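Local coordinates for phosphatidylinositol-specific phospholipase C1 (Streptomyces antibioticus, PDB 3H4X), which belongs to the calcium-dependent phosphoinositide phospholipase C family and folds as a single-chain beta/alpha barrel, at residues Ala56-Leu61 against Phe319-Trp324; Gly161-Gly166 against Trp255-Asp260; Gly215-Leu220 against Ala231-His236; Gly237-Pro240 against Glu245-Ala248; Ala303-Arg308 against Tyr325-Val330. All blocks are in the same frame, centred on the assembly; numbering follows the deposited sequence.

Contact 1 (Ala56-Leu61 against Phe319-Trp324); sequences AALLEL and FATADW. With EOH (ethanol), chain T.
Leu-58 and Phe-319 meet in the interior of a TIM-type beta/alpha barrel, on two parallel strands, 58-64 and 319-322, that do not pair with each other. Strand 31-36 runs between them and hydrogen-bonds to both, and the contact is accordingly made by side chains. One part of it is a CH-pi contact: methyl CD1 of Leu-58 sits over one face of the Phe-319 ring, 4.3 Å from the centroid and 26° off the ring normal. Leu-58 can do this because its CG stands anti to the backbone N (chi1 178°), which carries the isobutyl group across the ring. Closer to the Leu-58 backbone, its CB packs 3.9 Å from CD1 of Phe-319. One atom further out on the same ring, CE1 of Phe-319 touches the methyl of Ala-57, with 4.0 Å to its CB. A small residue suits position 57, where the aromatic ring comes close to the backbone. Ile-284 and Leu-125, on other strands of the barrel, also touch both Leu-58 and Phe-319, making an apolar plug. Thr-321 faces the same interior; a chi1 of 80° sets its CG2 anti to the carbonyl carbon and turns this methyl to Leu-58. Beyond this plug the lining becomes polar: Glu-60 is in a long, weak ion pair with Lys-127, and an ethanol oxygen makes a weak 3.2 Å hydrogen bond to Glu-60 OE2. CG2 of Thr-321 faces both leucine methyls at nearly equal range, 4.0 Å from Leu-58 CD1 and 4.1 Å from Leu-58 CD2.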
# COMPACT_ATOMS: atom_id res chain seq x y z
N ALA A 56 -3.24 -6.00 11.25
CA ALA A 56 -3.17 -6.11 9.80
C ALA A 56 -1.81 -5.69 9.26
O ALA A 56 -1.17 -4.78 9.79
CB ALA A 56 -4.27 -5.29 9.15
N ALA A 57 -1.38 -6.34 8.18
CA ALA A 57 -0.10 -6.04 7.55
C ALA A 57 -0.20 -4.91 6.53
O ALA A 57 0.80 -4.30 6.15
CB ALA A 57 0.43 -7.29 6.88
N LEU A 58 -1.42 -4.66 6.06
CA LEU A 58 -1.67 -3.67 5.03
C LEU A 58 -2.94 -2.92 5.40
O LEU A 58 -3.94 -3.53 5.75
CB LEU A 58 -1.82 -4.36 3.66
CG LEU A 58 -2.13 -3.51 2.42
CD1 LEU A 58 -1.77 -4.27 1.16
CD2 LEU A 58 -3.57 -3.06 2.37
N LEU A 59 -2.86 -1.59 5.36
CA LEU A 59 -4.00 -0.73 5.62
C LEU A 59 -4.16 0.18 4.43
O LEU A 59 -3.21 0.82 4.01
CB LEU A 59 -3.77 0.10 6.88
CG LEU A 59 -3.55 -0.68 8.17
CD1 LEU A 59 -3.16 0.27 9.29
CD2 LEU A 59 -4.77 -1.49 8.55
N GLU A 60 -5.37 0.24 3.89
CA GLU A 60 -5.59 1.01 2.67
C GLU A 60 -6.26 2.35 2.95
O GLU A 60 -7.19 2.44 3.76
CB GLU A 60 -6.40 0.18 1.69
CG GLU A 60 -6.53 0.78 0.31
CD GLU A 60 -7.31 -0.12 -0.61
OE1 GLU A 60 -7.72 -1.21 -0.17
OE2 GLU A 60 -7.52 0.27 -1.78
N LEU A 61 -5.77 3.37 2.26
CA LEU A 61 -6.23 4.75 2.39
C LEU A 61 -6.59 5.31 1.02
O LEU A 61 -5.86 5.09 0.05
CB LEU A 61 -5.12 5.63 2.95
CG LEU A 61 -4.54 5.30 4.32
CD1 LEU A 61 -3.43 6.27 4.68
CD2 LEU A 61 -5.63 5.32 5.36
N PHE A 319 0.10 -10.28 -0.18
CA PHE A 319 -0.96 -9.79 0.68
C PHE A 319 -2.30 -10.26 0.14
O PHE A 319 -2.51 -10.29 -1.07
CB PHE A 319 -0.99 -8.26 0.73
CG PHE A 319 0.27 -7.64 1.25
CD1 PHE A 319 0.41 -7.33 2.59
CD2 PHE A 319 1.32 -7.34 0.39
CE1 PHE A 319 1.57 -6.74 3.06
CE2 PHE A 319 2.48 -6.75 0.86
CZ PHE A 319 2.60 -6.45 2.19
N ALA A 320 -3.20 -10.62 1.05
CA ALA A 320 -4.60 -10.87 0.72
C ALA A 320 -5.41 -9.80 1.44
O ALA A 320 -5.29 -9.65 2.66
CB ALA A 320 -5.01 -12.25 1.19
N THR A 321 -6.23 -9.05 0.71
CA THR A 321 -7.02 -8.00 1.35
C THR A 321 -8.52 -8.19 1.18
O THR A 321 -8.99 -8.73 0.18
CB THR A 321 -6.60 -6.58 0.89
OG1 THR A 321 -7.19 -6.27 -0.38
CG2 THR A 321 -5.09 -6.47 0.78
N ALA A 322 -9.24 -7.76 2.21
CA ALA A 322 -10.70 -7.77 2.23
C ALA A 322 -11.13 -6.78 3.32
O ALA A 322 -10.38 -5.85 3.64
CB ALA A 322 -11.23 -9.17 2.50
N ASP A 323 -12.31 -6.98 3.89
CA ASP A 323 -12.83 -6.08 4.92
C ASP A 323 -12.99 -6.77 6.27
O ASP A 323 -13.92 -6.47 7.01
CB ASP A 323 -14.20 -5.52 4.50
CG ASP A 323 -14.12 -4.61 3.29
OD1 ASP A 323 -13.00 -4.27 2.85
OD2 ASP A 323 -15.19 -4.25 2.76
N TRP A 324 -12.07 -7.67 6.59
CA TRP A 324 -12.25 -8.55 7.75
C TRP A 324 -11.87 -7.92 9.10
O TRP A 324 -11.22 -8.56 9.92
CB TRP A 324 -11.47 -9.86 7.55
CG TRP A 324 -11.91 -10.64 6.35
CD1 TRP A 324 -13.16 -10.69 5.80
CD2 TRP A 324 -11.09 -11.51 5.56
NE1 TRP A 324 -13.17 -11.52 4.71
CE2 TRP A 324 -11.91 -12.04 4.54
CE3 TRP A 324 -9.75 -11.89 5.60
CZ2 TRP A 324 -11.43 -12.93 3.58
CZ3 TRP A 324 -9.27 -12.77 4.64
CH2 TRP A 324 -10.11 -13.28 3.65
C1 EOH T . -7.43 -1.90 -5.57
C2 EOH T . -8.59 -1.68 -6.54
O EOH T . -7.83 -1.82 -4.22

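Contact 2 (Gly161-Gly166 against Trp255-Asp260); sequences GDLTGG and WFVVFD
Leu-163 and Val-257 form the apolar half of this contact, branch end against branch end, with CD2 of the leucine 4.2 Å from CG2 of the valine. Both are aliphatic and buried, as suits a place where a short helix lies against the residues leading into a strand. The second half is mixed in character. Thr-164 and Trp-255 cross at about a right angle, and OG1 of Thr-164 comes to 4.0 Å from CZ3 of Trp-255, a van der Waals approach. The hydroxyl is engaged instead with the carbonyl of Pro-160, one turn back in its own helix; chi1 of -60° sets OG1 beside the backbone N, from where it can turn back to that oxygen. Ala-170 of helix 170-177 touches Thr-164, Trp-255 and Val-257, so a third element shares the buried side.

Away from this packing the segment opens to solvent. Asp-162 is exposed, its OD2 bonded to the backbone N of Gly-159. The helix ends as Gly-165 N bonds to Gly-161 O at 3.1 Å, and Gly-165 then leaves helical angles with a positive phi of 54°, a conformation easy for a residue without a beta-carbon. Gly-166 continues the turn at the surface. The short helix thus lies across the N-terminal mouth of the beta/alpha barrel, its apolar residues meeting those that lead into strand 258-262.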
# COMPACT_ATOMS: atom_id res chain seq x y z
N GLY A 161 14.57 4.07 -2.25
CA GLY A 161 16.00 4.32 -2.08
C GLY A 161 16.64 3.28 -1.18
O GLY A 161 17.77 2.84 -1.41
N ASP A 162 15.92 2.87 -0.15
CA ASP A 162 16.42 1.86 0.77
C ASP A 162 16.55 0.51 0.09
O ASP A 162 17.57 -0.16 0.22
CB ASP A 162 15.51 1.77 2.00
CG ASP A 162 15.43 3.08 2.75
OD1 ASP A 162 16.49 3.58 3.18
OD2 ASP A 162 14.32 3.62 2.92
N LEU A 163 15.52 0.10 -0.64
CA LEU A 163 15.55 -1.18 -1.34
C LEU A 163 16.62 -1.19 -2.42
O LEU A 163 17.33 -2.17 -2.60
CB LEU A 163 14.19 -1.49 -1.96
CG LEU A 163 14.11 -2.80 -2.74
CD1 LEU A 163 14.21 -4.00 -1.80
CD2 LEU A 163 12.81 -2.86 -3.54
N THR A 164 16.73 -0.09 -3.15
CA THR A 164 17.58 -0.06 -4.33
C THR A 164 19.07 -0.04 -3.99
O THR A 164 19.89 -0.62 -4.70
CB THR A 164 17.22 1.13 -5.24
OG1 THR A 164 15.86 0.99 -5.66
CG2 THR A 164 18.12 1.17 -6.46
N GLY A 165 19.43 0.63 -2.89
CA GLY A 165 20.83 0.75 -2.52
C GLY A 165 21.65 1.32 -3.66
O GLY A 165 21.30 2.36 -4.22
N GLY A 166 22.74 0.64 -4.01
CA GLY A 166 23.63 1.11 -5.07
C GLY A 166 23.27 0.58 -6.45
O GLY A 166 23.96 0.86 -7.43
N TRP A 255 10.97 0.52 -12.29
CA TRP A 255 10.62 1.21 -11.05
C TRP A 255 9.36 0.64 -10.42
O TRP A 255 8.95 1.09 -9.35
CB TRP A 255 10.57 2.73 -11.28
CG TRP A 255 11.95 3.21 -11.59
CD1 TRP A 255 12.44 3.60 -12.80
CD2 TRP A 255 13.05 3.25 -10.68
NE1 TRP A 255 13.77 3.91 -12.69
CE2 TRP A 255 14.17 3.70 -11.39
CE3 TRP A 255 13.18 2.96 -9.32
CZ2 TRP A 255 15.42 3.87 -10.79
CZ3 TRP A 255 14.42 3.13 -8.72
CH2 TRP A 255 15.52 3.58 -9.46
N PHE A 256 8.78 -0.37 -11.07
CA PHE A 256 7.62 -1.10 -10.55
C PHE A 256 8.05 -2.47 -10.04
O PHE A 256 8.43 -3.34 -10.82
CB PHE A 256 6.59 -1.30 -11.65
CG PHE A 256 5.92 -0.04 -12.12
CD1 PHE A 256 4.86 0.51 -11.40
CD2 PHE A 256 6.32 0.58 -13.29
CE1 PHE A 256 4.23 1.66 -11.84
CE2 PHE A 256 5.69 1.73 -13.73
CZ PHE A 256 4.64 2.27 -13.00
N VAL A 257 7.96 -2.67 -8.73
CA VAL A 257 8.25 -3.97 -8.14
C VAL A 257 7.10 -4.46 -7.26
O VAL A 257 7.24 -5.41 -6.49
CB VAL A 257 9.58 -3.97 -7.34
CG1 VAL A 257 10.74 -3.66 -8.27
CG2 VAL A 257 9.52 -2.96 -6.20
N VAL A 258 5.96 -3.78 -7.40
CA VAL A 258 4.74 -4.09 -6.67
C VAL A 258 3.60 -4.17 -7.67
O VAL A 258 3.53 -3.37 -8.61
CB VAL A 258 4.44 -3.01 -5.60
CG1 VAL A 258 3.19 -3.38 -4.79
CG2 VAL A 258 5.65 -2.82 -4.69
N PHE A 259 2.72 -5.14 -7.48
CA PHE A 259 1.63 -5.43 -8.39
C PHE A 259 0.39 -5.65 -7.55
O PHE A 259 0.47 -6.22 -6.46
CB PHE A 259 1.96 -6.67 -9.22
CG PHE A 259 3.19 -6.50 -10.05
CD1 PHE A 259 3.11 -6.11 -11.37
CD2 PHE A 259 4.45 -6.68 -9.48
CE1 PHE A 259 4.26 -5.92 -12.12
CE2 PHE A 259 5.60 -6.50 -10.23
CZ PHE A 259 5.50 -6.13 -11.55
N ASP A 260 -0.75 -5.18 -8.03
CA ASP A 260 -1.95 -5.12 -7.23
C ASP A 260 -3.13 -5.45 -8.13
O ASP A 260 -3.36 -4.77 -9.14
CB ASP A 260 -2.07 -3.70 -6.66
CG ASP A 260 -3.16 -3.56 -5.63
OD1 ASP A 260 -4.33 -3.86 -5.95
OD2 ASP A 260 -2.85 -3.15 -4.49

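Contact 3 (Gly215-Leu220 against Ala231-His236); sequences GHLKDL and AFPAVH
Apolar packing comes down to one methyl: CD1 of Leu-217 is pressed against the ring of Pro-233, 3.6 Å from its CD and 4.1 Å from its CG. The leucine projects from its helix straight at the strand; CG is anti to the carbonyl carbon (chi1 -65°), and the CD1 branch leads. The same methyl lies 4.1 Å from the carbonyl oxygen of Ala-231, a plain van der Waals neighbour. Ser-229 and Pro-160 also touch Leu-217, so its buried end is surrounded by more than the strand alone.

These residues belong to the beta-alpha-beta crossover of strand 189-195, helix 209-222 and strand 232-236 in the barrel, with the helix packed on the outside of the sheet. Proline, which has no N-H, is probably tolerated here since Phe-232 and Ala-234 bond to strand 189-195 and Val-235 bonds to strand 258-262.

Within the helix segment the polar interactions are its backbone bonds, such as Asp-219 N to Gly-215 O at 2.9 Å, and one salt bridge. Lys-218 curls its chain back so that NZ reaches OD1 of Asp-219 at 3.3 Å, the hydrogen bond between them being weak; charged side chains suit this partly exposed side of the helix.

The imidazole of His-216, which lines an acetyl pocket with Pro-142 and Glu-212, takes CG of Leu-220 on one face, 3.8 Å above the plane and offset toward the rim, and meets the Tyr-213 ring. NE2 of His-216 is held by OD2 of Asp-146.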
# COMPACT_ATOMS: atom_id res chain seq x y z
N GLY A 215 7.84 7.75 -13.02
CA GLY A 215 8.68 8.72 -13.72
C GLY A 215 9.46 9.58 -12.75
O GLY A 215 10.62 9.92 -12.98
N HIS A 216 8.82 9.92 -11.64
CA HIS A 216 9.45 10.65 -10.55
C HIS A 216 10.63 9.87 -9.96
O HIS A 216 11.70 10.44 -9.75
CB HIS A 216 8.36 10.96 -9.51
CG HIS A 216 8.87 11.44 -8.19
ND1 HIS A 216 9.47 12.66 -8.01
CD2 HIS A 216 8.79 10.87 -6.96
CE1 HIS A 216 9.77 12.82 -6.73
NE2 HIS A 216 9.37 11.74 -6.08
N LEU A 217 10.46 8.58 -9.72
CA LEU A 217 11.57 7.76 -9.23
C LEU A 217 12.71 7.71 -10.24
O LEU A 217 13.88 7.83 -9.88
CB LEU A 217 11.10 6.35 -8.89
CG LEU A 217 10.09 6.22 -7.74
CD1 LEU A 217 9.85 4.75 -7.44
CD2 LEU A 217 10.57 6.96 -6.49
N LYS A 218 12.36 7.52 -11.50
CA LYS A 218 13.36 7.50 -12.57
C LYS A 218 14.17 8.79 -12.57
O LYS A 218 15.40 8.78 -12.66
CB LYS A 218 12.68 7.28 -13.92
CG LYS A 218 13.62 7.31 -15.11
CD LYS A 218 12.89 7.01 -16.41
CE LYS A 218 11.86 8.08 -16.75
NZ LYS A 218 12.48 9.34 -17.23
N ASP A 219 13.47 9.92 -12.45
CA ASP A 219 14.13 11.22 -12.47
C ASP A 219 14.99 11.44 -11.22
O ASP A 219 16.11 11.94 -11.32
CB ASP A 219 13.09 12.33 -12.63
CG ASP A 219 12.42 12.30 -14.00
OD1 ASP A 219 12.97 11.68 -14.93
OD2 ASP A 219 11.33 12.89 -14.14
N LEU A 220 14.48 11.05 -10.06
CA LEU A 220 15.28 11.13 -8.84
C LEU A 220 16.56 10.31 -8.97
O LEU A 220 17.65 10.78 -8.62
CB LEU A 220 14.49 10.64 -7.63
CG LEU A 220 13.37 11.53 -7.10
CD1 LEU A 220 12.70 10.85 -5.92
CD2 LEU A 220 13.91 12.90 -6.70
N ALA A 231 7.69 6.01 -1.53
CA ALA A 231 6.64 5.06 -1.88
C ALA A 231 6.98 4.21 -3.10
O ALA A 231 7.77 4.62 -3.96
CB ALA A 231 5.33 5.80 -2.12
N PHE A 232 6.37 3.03 -3.16
CA PHE A 232 6.51 2.13 -4.29
C PHE A 232 5.26 2.20 -5.16
O PHE A 232 4.17 1.86 -4.70
CB PHE A 232 6.69 0.71 -3.78
CG PHE A 232 7.98 0.48 -3.05
CD1 PHE A 232 9.10 0.05 -3.73
CD2 PHE A 232 8.07 0.71 -1.68
CE1 PHE A 232 10.29 -0.16 -3.08
CE2 PHE A 232 9.27 0.50 -1.02
CZ PHE A 232 10.38 0.07 -1.72
N PRO A 233 5.41 2.64 -6.41
CA PRO A 233 4.25 2.62 -7.30
C PRO A 233 3.97 1.18 -7.71
O PRO A 233 4.90 0.40 -7.96
CB PRO A 233 4.72 3.43 -8.50
CG PRO A 233 6.19 3.24 -8.52
CD PRO A 233 6.61 3.15 -7.08
N ALA A 234 2.69 0.82 -7.77
CA ALA A 234 2.29 -0.52 -8.14
C ALA A 234 1.62 -0.53 -9.51
O ALA A 234 1.03 0.46 -9.93
CB ALA A 234 1.34 -1.09 -7.10
N VAL A 235 1.73 -1.67 -10.19
CA VAL A 235 0.98 -1.89 -11.43
C VAL A 235 -0.37 -2.48 -11.04
O VAL A 235 -0.45 -3.61 -10.54
CB VAL A 235 1.72 -2.82 -12.39
CG1 VAL A 235 1.00 -2.84 -13.74
CG2 VAL A 235 3.16 -2.37 -12.55
N HIS A 236 -1.42 -1.71 -11.26
CA HIS A 236 -2.75 -2.03 -10.77
C HIS A 236 -3.58 -2.64 -11.88
O HIS A 236 -3.68 -2.09 -12.97
CB HIS A 236 -3.38 -0.74 -10.24
CG HIS A 236 -4.78 -0.89 -9.74
ND1 HIS A 236 -5.15 -1.80 -8.77
CD2 HIS A 236 -5.89 -0.18 -10.03
CE1 HIS A 236 -6.44 -1.66 -8.51
NE2 HIS A 236 -6.91 -0.69 -9.27

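Contact 4 (Gly237-Pro240 against Glu245-Ala248); sequences GAAP and ERYA
The guanidinium of Arg-246 presents an edge to Gly-237, whose carbonyl oxygen lies near its plane, 3.1 Å from NH2 of Arg-246. The N-H...O angle is 145°, a moderately bent bond, and the donor is tilted 21° from the carbonyl plane. The methyl of Ala-239 lies at the edge too, its CB 4.0 Å from NH2 of Arg-246. Over one guanidinium face sits Val-235, with CG1 3.4 Å from CZ of Arg-246. The neighbouring flat group, the Tyr-247 ring, carries CG of Arg-246 over the centre of one face, 3.6 Å above the plane, and stacks with Phe-256 on the opposite face.

All this belongs to the long loop that follows strand 232-236 of the beta/alpha barrel and leads on to strand 258-262 with no full alpha-helix between. Arginine suits such a place because it can serve several carbonyls at once: NH1 of Arg-246 bonds to His-236 O, NE makes a weak bond to Pro-243 O, and NH2 takes Gly-237. The chain bends at chi3 to bring the group round to them.

Gly-237 has positive phi (113°), and at its backbone angles a beta-carbon would collide with the preceding carbonyl oxygen. The small side chain of Ala-239 lets the loop pass close to the arginine. Glu-245 faces outward, salt-bridged to Arg-253, and with Gly-241 and Asp-242 lines an acetyl pocket.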
# COMPACT_ATOMS: atom_id res chain seq x y z
N GLY A 237 -4.16 -3.81 -11.59
CA GLY A 237 -4.96 -4.55 -12.57
C GLY A 237 -4.25 -5.84 -12.93
O GLY A 237 -3.20 -5.82 -13.57
N ALA A 238 -4.81 -6.96 -12.49
CA ALA A 238 -4.21 -8.27 -12.73
C ALA A 238 -4.09 -8.52 -14.23
O ALA A 238 -5.05 -8.31 -14.98
CB ALA A 238 -5.05 -9.35 -12.08
N ALA A 239 -2.92 -8.98 -14.65
CA ALA A 239 -2.65 -9.23 -16.06
C ALA A 239 -1.64 -10.35 -16.21
O ALA A 239 -0.82 -10.57 -15.32
CB ALA A 239 -2.13 -7.97 -16.73
N PRO A 240 -1.69 -11.07 -17.34
CA PRO A 240 -0.73 -12.13 -17.61
C PRO A 240 0.63 -11.58 -18.04
O PRO A 240 0.75 -10.40 -18.36
CB PRO A 240 -1.37 -12.90 -18.77
CG PRO A 240 -2.15 -11.87 -19.49
CD PRO A 240 -2.70 -10.96 -18.41
N GLU A 245 4.73 -4.41 -19.31
CA GLU A 245 4.77 -4.24 -20.76
C GLU A 245 3.65 -3.30 -21.23
O GLU A 245 3.67 -2.86 -22.38
CB GLU A 245 4.69 -5.60 -21.46
CG GLU A 245 5.85 -6.54 -21.14
CD GLU A 245 7.17 -6.14 -21.78
OE1 GLU A 245 7.21 -5.15 -22.54
OE2 GLU A 245 8.18 -6.82 -21.52
N ARG A 246 2.70 -2.98 -20.35
CA ARG A 246 1.65 -2.02 -20.68
C ARG A 246 2.19 -0.61 -20.82
O ARG A 246 1.55 0.24 -21.43
CB ARG A 246 0.55 -2.03 -19.61
CG ARG A 246 0.94 -1.31 -18.32
CD ARG A 246 -0.20 -1.29 -17.32
NE ARG A 246 -0.63 -2.63 -16.95
CZ ARG A 246 -1.53 -2.90 -16.01
NH1 ARG A 246 -2.10 -1.90 -15.35
NH2 ARG A 246 -1.85 -4.15 -15.74
N TYR A 247 3.36 -0.34 -20.23
CA TYR A 247 3.97 0.99 -20.31
C TYR A 247 4.86 1.05 -21.54
O TYR A 247 5.80 0.26 -21.67
CB TYR A 247 4.76 1.30 -19.04
CG TYR A 247 3.94 1.14 -17.78
CD1 TYR A 247 2.86 1.98 -17.52
CD2 TYR A 247 4.21 0.13 -16.87
CE1 TYR A 247 2.09 1.83 -16.38
CE2 TYR A 247 3.44 -0.03 -15.73
CZ TYR A 247 2.39 0.82 -15.49
OH TYR A 247 1.63 0.65 -14.35
N ALA A 248 4.57 1.99 -22.43
CA ALA A 248 5.30 2.08 -23.69
C ALA A 248 6.75 2.53 -23.51
O ALA A 248 7.60 2.26 -24.35
CB ALA A 248 4.58 3.00 -24.67

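Contact 5 (Ala303-Arg308 against Tyr325-Val330); sequences AEALAR and YPLPSV. With EOH (ethanol), chain R.
Ala-305 and Val-330 join helix 302-314, which connects strand 282-286 to strand 319-322 of the beta/alpha barrel, to the short helix 328-331 that follows strand 319-322. Alanine is directed at the valine and lies within reach of both branches: its CB is 3.9 Å from CG1 of Val-330 and 4.0 Å from CG2. With CG1 anti to the backbone N (chi1 174°), the two valine methyls straddle the alanine like a fork. The small alanine suits a helix face where the CA atoms of Leu-306 and Val-330 approach to 6.3 Å.

Leu-306 starts out along the flank of the contact, and its end then swings in. It crosses Val-330 obliquely, CG and CD2 of the leucine each 4.1 Å from CG2 of Val-330, and so closes the more exposed margin of the apolar patch. Leu-327 reaches Ala-305 from another direction, with its CD1 4.1 Å from the alanine CB. This leucine occupies the N-cap position of the short helix; its carbonyl accepts a weak bond from Val-330 N, while Pro-328, which has no N-H to satisfy, fills the first helical position. A further tie comes from Ser-329, whose OG bonds to Glu-302 OE2.

At the far end Tyr-325 packs under its own successor, CD of Pro-326 resting over the ring toward the rim. An ethanol molecule meets the edge of the Tyr-325 ring with C1, and its oxygen donates a 2.8 Å hydrogen bond to Tyr-325 O.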
# COMPACT_ATOMS: atom_id res chain seq x y z
N ALA A 303 -12.46 -19.74 10.14
CA ALA A 303 -11.95 -20.88 9.39
C ALA A 303 -11.96 -20.61 7.89
O ALA A 303 -11.01 -20.93 7.18
CB ALA A 303 -12.75 -22.14 9.71
N GLU A 304 -13.05 -20.02 7.41
CA GLU A 304 -13.17 -19.65 6.00
C GLU A 304 -12.07 -18.68 5.59
O GLU A 304 -11.43 -18.84 4.54
CB GLU A 304 -14.54 -19.03 5.72
CG GLU A 304 -15.69 -20.02 5.68
CD GLU A 304 -17.04 -19.34 5.57
OE1 GLU A 304 -17.12 -18.12 5.84
OE2 GLU A 304 -18.03 -20.02 5.21
N ALA A 305 -11.83 -17.67 6.42
CA ALA A 305 -10.87 -16.63 6.10
C ALA A 305 -9.44 -17.17 6.11
O ALA A 305 -8.64 -16.88 5.22
CB ALA A 305 -11.01 -15.46 7.07
N LEU A 306 -9.13 -17.98 7.11
CA LEU A 306 -7.80 -18.57 7.21
C LEU A 306 -7.51 -19.47 6.01
O LEU A 306 -6.41 -19.45 5.46
CB LEU A 306 -7.65 -19.36 8.52
CG LEU A 306 -7.50 -18.52 9.78
CD1 LEU A 306 -7.52 -19.40 11.02
CD2 LEU A 306 -6.22 -17.70 9.72
N ALA A 307 -8.50 -20.27 5.62
CA ALA A 307 -8.34 -21.14 4.46
C ALA A 307 -8.08 -20.31 3.21
O ALA A 307 -7.26 -20.68 2.37
CB ALA A 307 -9.58 -22.01 4.27
N ARG A 308 -8.78 -19.19 3.09
CA ARG A 308 -8.62 -18.32 1.94
C ARG A 308 -7.22 -17.70 1.91
O ARG A 308 -6.58 -17.64 0.85
CB ARG A 308 -9.71 -17.25 1.95
CG ARG A 308 -9.71 -16.30 0.76
CD ARG A 308 -9.69 -17.03 -0.59
NE ARG A 308 -10.69 -18.09 -0.73
CZ ARG A 308 -11.98 -17.89 -0.99
NH1 ARG A 308 -12.46 -16.67 -1.11
NH2 ARG A 308 -12.79 -18.94 -1.12
N TYR A 325 -12.30 -6.69 9.33
CA TYR A 325 -12.01 -6.03 10.60
C TYR A 325 -12.56 -6.77 11.83
O TYR A 325 -11.99 -6.65 12.92
CB TYR A 325 -12.43 -4.56 10.58
CG TYR A 325 -13.92 -4.33 10.45
CD1 TYR A 325 -14.73 -4.27 11.58
CD2 TYR A 325 -14.52 -4.17 9.21
CE1 TYR A 325 -16.09 -4.06 11.47
CE2 TYR A 325 -15.88 -3.96 9.09
CZ TYR A 325 -16.66 -3.91 10.23
OH TYR A 325 -18.02 -3.70 10.12
N PRO A 326 -13.65 -7.55 11.68
CA PRO A 326 -14.14 -8.30 12.84
C PRO A 326 -13.24 -9.47 13.23
O PRO A 326 -13.48 -10.12 14.25
CB PRO A 326 -15.50 -8.84 12.36
CG PRO A 326 -15.90 -7.94 11.25
CD PRO A 326 -14.61 -7.59 10.56
N LEU A 327 -12.21 -9.74 12.44
CA LEU A 327 -11.36 -10.90 12.66
C LEU A 327 -9.88 -10.55 12.83
O LEU A 327 -9.05 -10.93 12.00
CB LEU A 327 -11.52 -11.90 11.52
CG LEU A 327 -12.93 -12.42 11.22
CD1 LEU A 327 -12.94 -13.19 9.90
CD2 LEU A 327 -13.44 -13.28 12.36
N PRO A 328 -9.53 -9.83 13.91
CA PRO A 328 -8.14 -9.43 14.10
C PRO A 328 -7.17 -10.61 14.15
O PRO A 328 -6.01 -10.47 13.76
CB PRO A 328 -8.16 -8.68 15.44
CG PRO A 328 -9.45 -9.07 16.09
CD PRO A 328 -10.41 -9.34 14.98
N SER A 329 -7.63 -11.77 14.61
CA SER A 329 -6.79 -12.95 14.64
C SER A 329 -6.35 -13.33 13.23
O SER A 329 -5.20 -13.71 13.01
CB SER A 329 -7.53 -14.12 15.30
OG SER A 329 -8.53 -14.64 14.44
N VAL A 330 -7.27 -13.21 12.28
CA VAL A 330 -6.97 -13.47 10.88
C VAL A 330 -6.07 -12.36 10.32
O VAL A 330 -5.11 -12.63 9.60
CB VAL A 330 -8.25 -13.59 10.03
CG1 VAL A 330 -7.91 -13.70 8.55
CG2 VAL A 330 -9.07 -14.79 10.49
C1 EOH R . -14.68 -4.94 15.34
C2 EOH R . -15.65 -6.07 15.05
O EOH R . -13.37 -5.24 14.90

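Contacts 1, 2 and 3 all reach the same barrel sheet. Contact 1 closes a long loop of chain within which contacts 2, 3 and 4 are nested. Contacts 2 and 3 share adjacent strands, their centres 8 Å apart, and Val-258 O probably bonds to Val-235 N at 2.9 Å. Contact 4 continues from strand 232-236, where Asp-260 O lies 2.8 Å from Gly-237 N. On the other side of the chain's centre from contacts 2 and 3, contact 5 joins contact 1 through Trp-324, whose CE3 packs 3.9 Å from Val-330 CG1. His-216 of contact 3 and Glu-245 of contact 4 line separate acetyl pockets; the centres of the two contacts are about 15 Å apart.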